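Local coordinates for protein sucrose 6(F)-phosphate phosphorylase (Thermoanaerobacterium thermosaccharolyticum DSM 571, PDB 6S9V) that is a phosphorylase of the alpha-amylase family, built around a parallel eight-stranded (beta/alpha) TIM barrel, at residues Tyr261-Leu275 / Leu291-Met305. Residues are numbered along the deposited sequence; the frame is centred on the assembly and turned at random.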
loop_
_atom_site.group_PDB
_atom_site.type_symbol
_atom_site.label_atom_id
_atom_site.label_comp_id
_atom_site.label_asym_id
_atom_site.label_seq_id
_atom_site.Cartn_x
_atom_site.Cartn_y
_atom_site.Cartn_z
ATOM N N TYR A 261 -13.669 7.692 0.659
ATOM C CA TYR A 261 -13.946 9.091 0.967
ATOM C C TYR A 261 -14.572 9.249 2.348
ATOM O O TYR A 261 -14.271 10.207 3.070
ATOM C CB TYR A 261 -14.844 9.697 -0.100
ATOM C CG TYR A 261 -14.133 10.074 -1.389
ATOM C CD1 TYR A 261 -12.987 9.401 -1.821
ATOM C CD2 TYR A 261 -14.623 11.100 -2.179
ATOM C CE1 TYR A 261 -12.352 9.759 -3.019
ATOM C CE2 TYR A 261 -14.008 11.454 -3.365
ATOM C CZ TYR A 261 -12.878 10.790 -3.782
ATOM O OH TYR A 261 -12.291 11.190 -4.969
ATOM N N LYS A 262 -15.447 8.322 2.738
ATOM C CA LYS A 262 -16.050 8.405 4.067
ATOM C C LYS A 262 -15.001 8.197 5.154
ATOM O O LYS A 262 -15.042 8.857 6.197
ATOM C CB LYS A 262 -17.180 7.385 4.182
ATOM C CG LYS A 262 -17.922 7.390 5.506
ATOM C CD LYS A 262 -19.182 6.538 5.384
ATOM C CE LYS A 262 -19.762 6.145 6.727
ATOM N NZ LYS A 262 -20.847 5.133 6.544
ATOM N N LEU A 263 -14.045 7.293 4.925
ATOM C CA LEU A 263 -12.944 7.118 5.867
ATOM C C LEU A 263 -12.175 8.420 6.059
ATOM O O LEU A 263 -11.933 8.854 7.194
ATOM C CB LEU A 263 -12.014 6.012 5.366
ATOM C CG LEU A 263 -12.545 4.598 5.560
ATOM C CD1 LEU A 263 -11.668 3.602 4.798
ATOM C CD2 LEU A 263 -12.622 4.247 7.023
ATOM N N ALA A 264 -11.785 9.062 4.952
ATOM C CA ALA A 264 -11.107 10.354 5.031
ATOM C C ALA A 264 -11.994 11.407 5.686
ATOM O O ALA A 264 -11.523 12.205 6.510
ATOM C CB ALA A 264 -10.685 10.813 3.629
ATOM N N GLU A 265 -13.281 11.430 5.333
ATOM C CA GLU A 265 -14.200 12.398 5.932
ATOM C C GLU A 265 -14.295 12.207 7.442
ATOM O O GLU A 265 -14.518 13.173 8.186
ATOM C CB GLU A 265 -15.574 12.275 5.262
ATOM C CG GLU A 265 -16.564 13.389 5.594
ATOM C CD GLU A 265 -17.322 13.161 6.895
ATOM O OE1 GLU A 265 -17.576 11.988 7.247
ATOM O OE2 GLU A 265 -17.673 14.160 7.562
ATOM N N ARG A 266 -14.144 10.974 7.913
ATOM C CA ARG A 266 -14.185 10.670 9.334
ATOM C C ARG A 266 -12.827 10.770 10.010
ATOM O O ARG A 266 -12.726 10.463 11.205
ATOM C CB ARG A 266 -14.785 9.277 9.541
ATOM C CG ARG A 266 -16.271 9.254 9.223
ATOM C CD ARG A 266 -16.919 7.924 9.526
ATOM N NE ARG A 266 -18.373 8.020 9.406
ATOM C CZ ARG A 266 -19.225 7.106 9.859
ATOM N NH1 ARG A 266 -18.774 6.021 10.471
ATOM N NH2 ARG A 266 -20.531 7.288 9.717
ATOM N N GLY A 267 -11.803 11.248 9.303
ATOM C CA GLY A 267 -10.518 11.522 9.917
ATOM C C GLY A 267 -9.493 10.416 9.859
ATOM O O GLY A 267 -8.533 10.448 10.642
ATOM N N PHE A 268 -9.666 9.431 8.979
ATOM C CA PHE A 268 -8.703 8.354 8.797
ATOM C C PHE A 268 -7.824 8.610 7.577
ATOM O O PHE A 268 -8.311 9.042 6.527
ATOM C CB PHE A 268 -9.409 6.999 8.640
ATOM C CG PHE A 268 -10.153 6.559 9.872
ATOM C CD1 PHE A 268 -9.495 5.903 10.901
ATOM C CD2 PHE A 268 -11.507 6.797 9.995
ATOM C CE1 PHE A 268 -10.180 5.503 12.034
ATOM C CE2 PHE A 268 -12.196 6.398 11.126
ATOM C CZ PHE A 268 -11.527 5.752 12.146
ATOM N N LEU A 269 -6.530 8.339 7.722
ATOM C CA LEU A 269 -5.620 8.368 6.582
ATOM C C LEU A 269 -5.860 7.170 5.668
ATOM O O LEU A 269 -6.050 6.045 6.133
ATOM C CB LEU A 269 -4.165 8.370 7.055
ATOM C CG LEU A 269 -3.714 9.599 7.851
ATOM C CD1 LEU A 269 -2.399 9.351 8.566
ATOM C CD2 LEU A 269 -3.573 10.778 6.901
ATOM N N ILE A 270 -5.844 7.427 4.361
ATOM C CA ILE A 270 -6.077 6.404 3.351
ATOM C C ILE A 270 -5.003 6.486 2.275
ATOM O O ILE A 270 -4.258 7.461 2.165
ATOM C CB ILE A 270 -7.471 6.523 2.695
ATOM C CG1 ILE A 270 -7.604 7.869 1.971
ATOM C CG2 ILE A 270 -8.571 6.350 3.740
ATOM C CD1 ILE A 270 -8.828 7.973 1.078
ATOM N N TYR A 271 -4.970 5.443 1.446
ATOM C CA TYR A 271 -4.156 5.431 0.245
ATOM C C TYR A 271 -4.960 5.957 -0.936
ATOM O O TYR A 271 -6.147 5.653 -1.081
ATOM C CB TYR A 271 -3.684 4.021 -0.092
ATOM C CG TYR A 271 -2.554 3.504 0.751
ATOM C CD1 TYR A 271 -1.252 3.940 0.535
ATOM C CD2 TYR A 271 -2.779 2.556 1.737
ATOM C CE1 TYR A 271 -0.205 3.454 1.292
ATOM C CE2 TYR A 271 -1.743 2.068 2.502
ATOM C CZ TYR A 271 -0.456 2.517 2.273
ATOM O OH TYR A 271 0.582 2.038 3.030
ATOM N N ASP A 272 -4.294 6.694 -1.810
ATOM C CA ASP A 272 -4.921 7.141 -3.049
ATOM C C ASP A 272 -4.810 6.001 -4.059
ATOM O O ASP A 272 -3.814 5.869 -4.765
ATOM C CB ASP A 272 -4.263 8.415 -3.559
ATOM C CG ASP A 272 -5.048 9.055 -4.693
ATOM O OD1 ASP A 272 -5.771 8.319 -5.393
ATOM O OD2 ASP A 272 -4.960 10.290 -4.869
ATOM N N PHE A 273 -5.838 5.155 -4.110
ATOM C CA PHE A 273 -5.856 4.024 -5.035
ATOM C C PHE A 273 -6.519 4.351 -6.369
ATOM O O PHE A 273 -6.658 3.456 -7.216
ATOM C CB PHE A 273 -6.550 2.828 -4.381
ATOM C CG PHE A 273 -5.703 2.120 -3.329
ATOM C CD1 PHE A 273 -4.346 1.863 -3.541
ATOM C CD2 PHE A 273 -6.271 1.721 -2.131
ATOM C CE1 PHE A 273 -3.585 1.208 -2.582
ATOM C CE2 PHE A 273 -5.516 1.067 -1.166
ATOM C CZ PHE A 273 -4.175 0.811 -1.385
ATOM N N ILE A 274 -6.918 5.599 -6.581
ATOM C CA ILE A 274 -7.518 6.033 -7.842
ATOM C C ILE A 274 -6.466 6.679 -8.740
ATOM O O ILE A 274 -6.525 6.540 -9.973
ATOM C CB ILE A 274 -8.684 6.993 -7.570
ATOM C CG1 ILE A 274 -9.848 6.239 -6.923
ATOM C CG2 ILE A 274 -9.161 7.665 -8.849
ATOM C CD1 ILE A 274 -10.851 7.135 -6.234
ATOM N N LEU A 275 -5.510 7.390 -8.144
ATOM C CA LEU A 275 -4.502 8.087 -8.938
ATOM C C LEU A 275 -3.654 7.168 -9.813
ATOM O O LEU A 275 -3.301 7.587 -10.929
ATOM C CB LEU A 275 -3.590 8.895 -8.011
ATOM C CG LEU A 275 -2.651 9.902 -8.670
ATOM C CD1 LEU A 275 -3.397 11.077 -9.270
ATOM C CD2 LEU A 275 -1.609 10.374 -7.659
ATOM N N LEU A 291 -8.089 13.216 -14.798
ATOM C CA LEU A 291 -7.219 13.702 -13.732
ATOM C C LEU A 291 -7.767 14.984 -13.125
ATOM O O LEU A 291 -7.815 15.138 -11.898
ATOM C CB LEU A 291 -5.812 13.927 -14.278
ATOM C CG LEU A 291 -4.806 14.588 -13.329
ATOM C CD1 LEU A 291 -4.506 13.683 -12.145
ATOM C CD2 LEU A 291 -3.529 14.938 -14.097
ATOM N N TYR A 292 -8.169 15.931 -13.974
ATOM C CA TYR A 292 -8.691 17.190 -13.463
ATOM C C TYR A 292 -9.973 16.968 -12.675
ATOM O O TYR A 292 -10.174 17.585 -11.622
ATOM C CB TYR A 292 -8.899 18.170 -14.612
ATOM C CG TYR A 292 -7.709 19.096 -14.785
ATOM C CD1 TYR A 292 -6.413 18.589 -14.810
ATOM C CD2 TYR A 292 -7.881 20.468 -14.905
ATOM C CE1 TYR A 292 -5.317 19.422 -14.959
ATOM C CE2 TYR A 292 -6.795 21.312 -15.061
ATOM C CZ TYR A 292 -5.513 20.782 -15.080
ATOM O OH TYR A 292 -4.430 21.614 -15.226
ATOM N N HIS A 293 -10.855 16.091 -13.160
ATOM C CA HIS A 293 -12.066 15.797 -12.403
ATOM C C HIS A 293 -11.732 15.203 -11.043
ATOM O O HIS A 293 -12.383 15.523 -10.041
ATOM C CB HIS A 293 -12.968 14.835 -13.175
ATOM C CG HIS A 293 -14.281 14.582 -12.503
ATOM N ND1 HIS A 293 -15.242 15.560 -12.358
ATOM C CD2 HIS A 293 -14.785 13.471 -11.917
ATOM C CE1 HIS A 293 -16.287 15.058 -11.725
ATOM N NE2 HIS A 293 -16.034 13.793 -11.444
ATOM N N TYR A 294 -10.710 14.345 -10.985
ATOM C CA TYR A 294 -10.333 13.708 -9.725
ATOM C C TYR A 294 -9.684 14.705 -8.767
ATOM O O TYR A 294 -10.000 14.732 -7.570
ATOM C CB TYR A 294 -9.400 12.521 -10.000
ATOM C CG TYR A 294 -8.993 11.775 -8.750
ATOM C CD1 TYR A 294 -9.946 11.419 -7.804
ATOM C CD2 TYR A 294 -7.669 11.419 -8.516
ATOM C CE1 TYR A 294 -9.597 10.743 -6.659
ATOM C CE2 TYR A 294 -7.306 10.731 -7.365
ATOM C CZ TYR A 294 -8.282 10.401 -6.441
ATOM O OH TYR A 294 -7.961 9.731 -5.287
ATOM N N LEU A 295 -8.761 15.529 -9.275
ATOM C CA LEU A 295 -8.068 16.487 -8.423
ATOM C C LEU A 295 -9.036 17.459 -7.762
ATOM O O LEU A 295 -8.793 17.896 -6.632
ATOM C CB LEU A 295 -7.025 17.253 -9.229
ATOM C CG LEU A 295 -5.815 16.449 -9.689
ATOM C CD1 LEU A 295 -4.885 17.337 -10.517
ATOM C CD2 LEU A 295 -5.068 15.865 -8.510
ATOM N N LYS A 296 -10.132 17.794 -8.444
ATOM C CA LYS A 296 -11.129 18.725 -7.934
ATOM C C LYS A 296 -12.111 18.074 -6.967
ATOM O O LYS A 296 -12.858 18.789 -6.298
ATOM C CB LYS A 296 -11.914 19.338 -9.104
ATOM C CG LYS A 296 -11.083 20.216 -10.038
ATOM C CD LYS A 296 -11.894 20.698 -11.251
ATOM C CE LYS A 296 -11.044 21.551 -12.196
ATOM N NZ LYS A 296 -11.816 22.041 -13.383
ATOM N N ASN A 297 -12.111 16.742 -6.864
ATOM C CA ASN A 297 -13.111 16.016 -6.095
ATOM C C ASN A 297 -12.456 14.833 -5.380
ATOM O O ASN A 297 -12.756 13.669 -5.632
ATOM C CB ASN A 297 -14.241 15.511 -6.992
ATOM C CG ASN A 297 -14.993 16.630 -7.675
ATOM O OD1 ASN A 297 -15.890 17.231 -7.089
ATOM N ND2 ASN A 297 -14.631 16.918 -8.921
ATOM N N ARG A 298 -11.540 15.135 -4.464
ATOM C CA ARG A 298 -10.849 14.089 -3.719
ATOM C C ARG A 298 -10.374 14.673 -2.403
ATOM O O ARG A 298 -10.051 15.862 -2.342
ATOM C CB ARG A 298 -9.657 13.525 -4.512
ATOM C CG ARG A 298 -8.449 14.447 -4.581
ATOM C CD ARG A 298 -7.352 13.884 -5.471
ATOM N NE ARG A 298 -6.392 13.031 -4.766
ATOM C CZ ARG A 298 -5.412 13.483 -3.989
ATOM N NH1 ARG A 298 -5.283 14.787 -3.776
ATOM N NH2 ARG A 298 -4.577 12.632 -3.403
ATOM N N PRO A 299 -10.326 13.878 -1.338
ATOM C CA PRO A 299 -9.699 14.366 -0.103
ATOM C C PRO A 299 -8.200 14.503 -0.311
ATOM O O PRO A 299 -7.588 13.781 -1.103
ATOM C CB PRO A 299 -10.036 13.283 0.926
ATOM C CG PRO A 299 -10.300 12.043 0.116
ATOM C CD PRO A 299 -10.843 12.504 -1.214
ATOM N N ILE A 300 -7.595 15.441 0.415
ATOM C CA ILE A 300 -6.168 15.666 0.217
ATOM C C ILE A 300 -5.303 14.868 1.182
ATOM O O ILE A 300 -4.091 14.745 0.953
ATOM C CB ILE A 300 -5.798 17.157 0.319
ATOM C CG1 ILE A 300 -5.976 17.678 1.741
ATOM C CG2 ILE A 300 -6.638 17.973 -0.657
ATOM C CD1 ILE A 300 -5.522 19.119 1.901
ATOM N N ASN A 301 -5.869 14.346 2.269
ATOM C CA ASN A 301 -5.060 13.643 3.269
ATOM C C ASN A 301 -4.978 12.158 2.905
ATOM O O ASN A 301 -5.540 11.265 3.540
ATOM C CB ASN A 301 -5.595 13.906 4.667
ATOM C CG ASN A 301 -5.218 15.306 5.160
ATOM O OD1 ASN A 301 -4.093 15.541 5.615
ATOM N ND2 ASN A 301 -6.142 16.244 5.026
ATOM N N GLN A 302 -4.242 11.926 1.825
ATOM C CA GLN A 302 -3.998 10.599 1.287
ATOM C C GLN A 302 -2.507 10.401 1.062
ATOM O O GLN A 302 -1.758 11.356 0.847
ATOM C CB GLN A 302 -4.713 10.391 -0.042
ATOM C CG GLN A 302 -6.184 10.717 -0.051
ATOM C CD GLN A 302 -6.857 10.179 -1.301
ATOM O OE1 GLN A 302 -6.801 8.978 -1.579
ATOM N NE2 GLN A 302 -7.470 11.065 -2.073
ATOM N N PHE A 303 -2.082 9.142 1.095
ATOM C CA PHE A 303 -0.748 8.769 0.650
ATOM C C PHE A 303 -0.838 8.410 -0.823
ATOM O O PHE A 303 -1.607 7.514 -1.193
ATOM C CB PHE A 303 -0.211 7.604 1.466
ATOM C CG PHE A 303 0.276 8.002 2.823
ATOM C CD1 PHE A 303 -0.621 8.370 3.808
ATOM C CD2 PHE A 303 1.626 8.013 3.108
ATOM C CE1 PHE A 303 -0.174 8.733 5.067
ATOM C CE2 PHE A 303 2.081 8.377 4.359
ATOM C CZ PHE A 303 1.181 8.742 5.340
ATOM N N THR A 304 -0.093 9.129 -1.659
ATOM C CA THR A 304 -0.152 8.899 -3.094
ATOM C C THR A 304 0.943 7.940 -3.542
ATOM O O THR A 304 1.978 7.770 -2.889
ATOM C CB THR A 304 -0.021 10.200 -3.888
ATOM O OG1 THR A 304 1.289 10.752 -3.709
ATOM C CG2 THR A 304 -1.073 11.205 -3.457
ATOM N N MET A 305 0.693 7.309 -4.682
ATOM C CA MET A 305 1.632 6.360 -5.247
ATOM C C MET A 305 1.314 6.244 -6.723
ATOM O O MET A 305 0.224 6.601 -7.172
ATOM C CB MET A 305 1.525 4.997 -4.567
ATOM C CG MET A 305 0.240 4.260 -4.943
ATOM S SD MET A 305 -0.148 2.910 -3.827
ATOM C CE MET A 305 -1.214 3.774 -2.683
HETATM O O HOH W 1 -7.566 11.267 5.387
HETATM O O HOH W 2 -1.781 7.399 -5.613
#
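D272 OD1 is gripped by three donors: the hydroxyl of Y294, 2.6 Å from OD1 to OH, and the backbone N-H groups of I274 and L275, which the carboxylate caps where the chain turns into the next helix. Y294 OH and L275 N reach OD1 from opposite sides of the carboxylate plane, each well out of it, whereas I274 N approaches nearly along the C-O axis. The other oxygen, OD2, forms a salt bridge with R298 on its anti side, NH2 to OD2 2.8 Å, and the two flat groups are only 18° from coplanar. With CG anti to the backbone N (chi1 -169°), D272 directs its carboxylate at both partners; the arginine and the three donors on OD1 would be expected to favour the ionised form of the buried acid. Y294 presents its ring edge to D272, while I274 CG2 sits over the centre of one face, 3.7 Å from the centroid, and R298 CD covers the opposite face near the rim.

On helix 257-265, Y261 OH donates to N297 O (2.6 Å) on a lone pair in the carbonyl plane. P299 CD rests over the middle of the Y261 ring in a CH-pi contact, and A264 CB packs against the same proline. Q302 NE2 bonds P299 O, fixing the amide beside I270 CD1.

Strands 269-271 and 302-304 run parallel, joined by F303 N to I270 O and a nearly straight bond from D272 N to F303 O (2.9 Å, 177°). As adjacent barrel strands they lie between strands 248-251 and 388-392, with helix 289-295 packed outside through Y294.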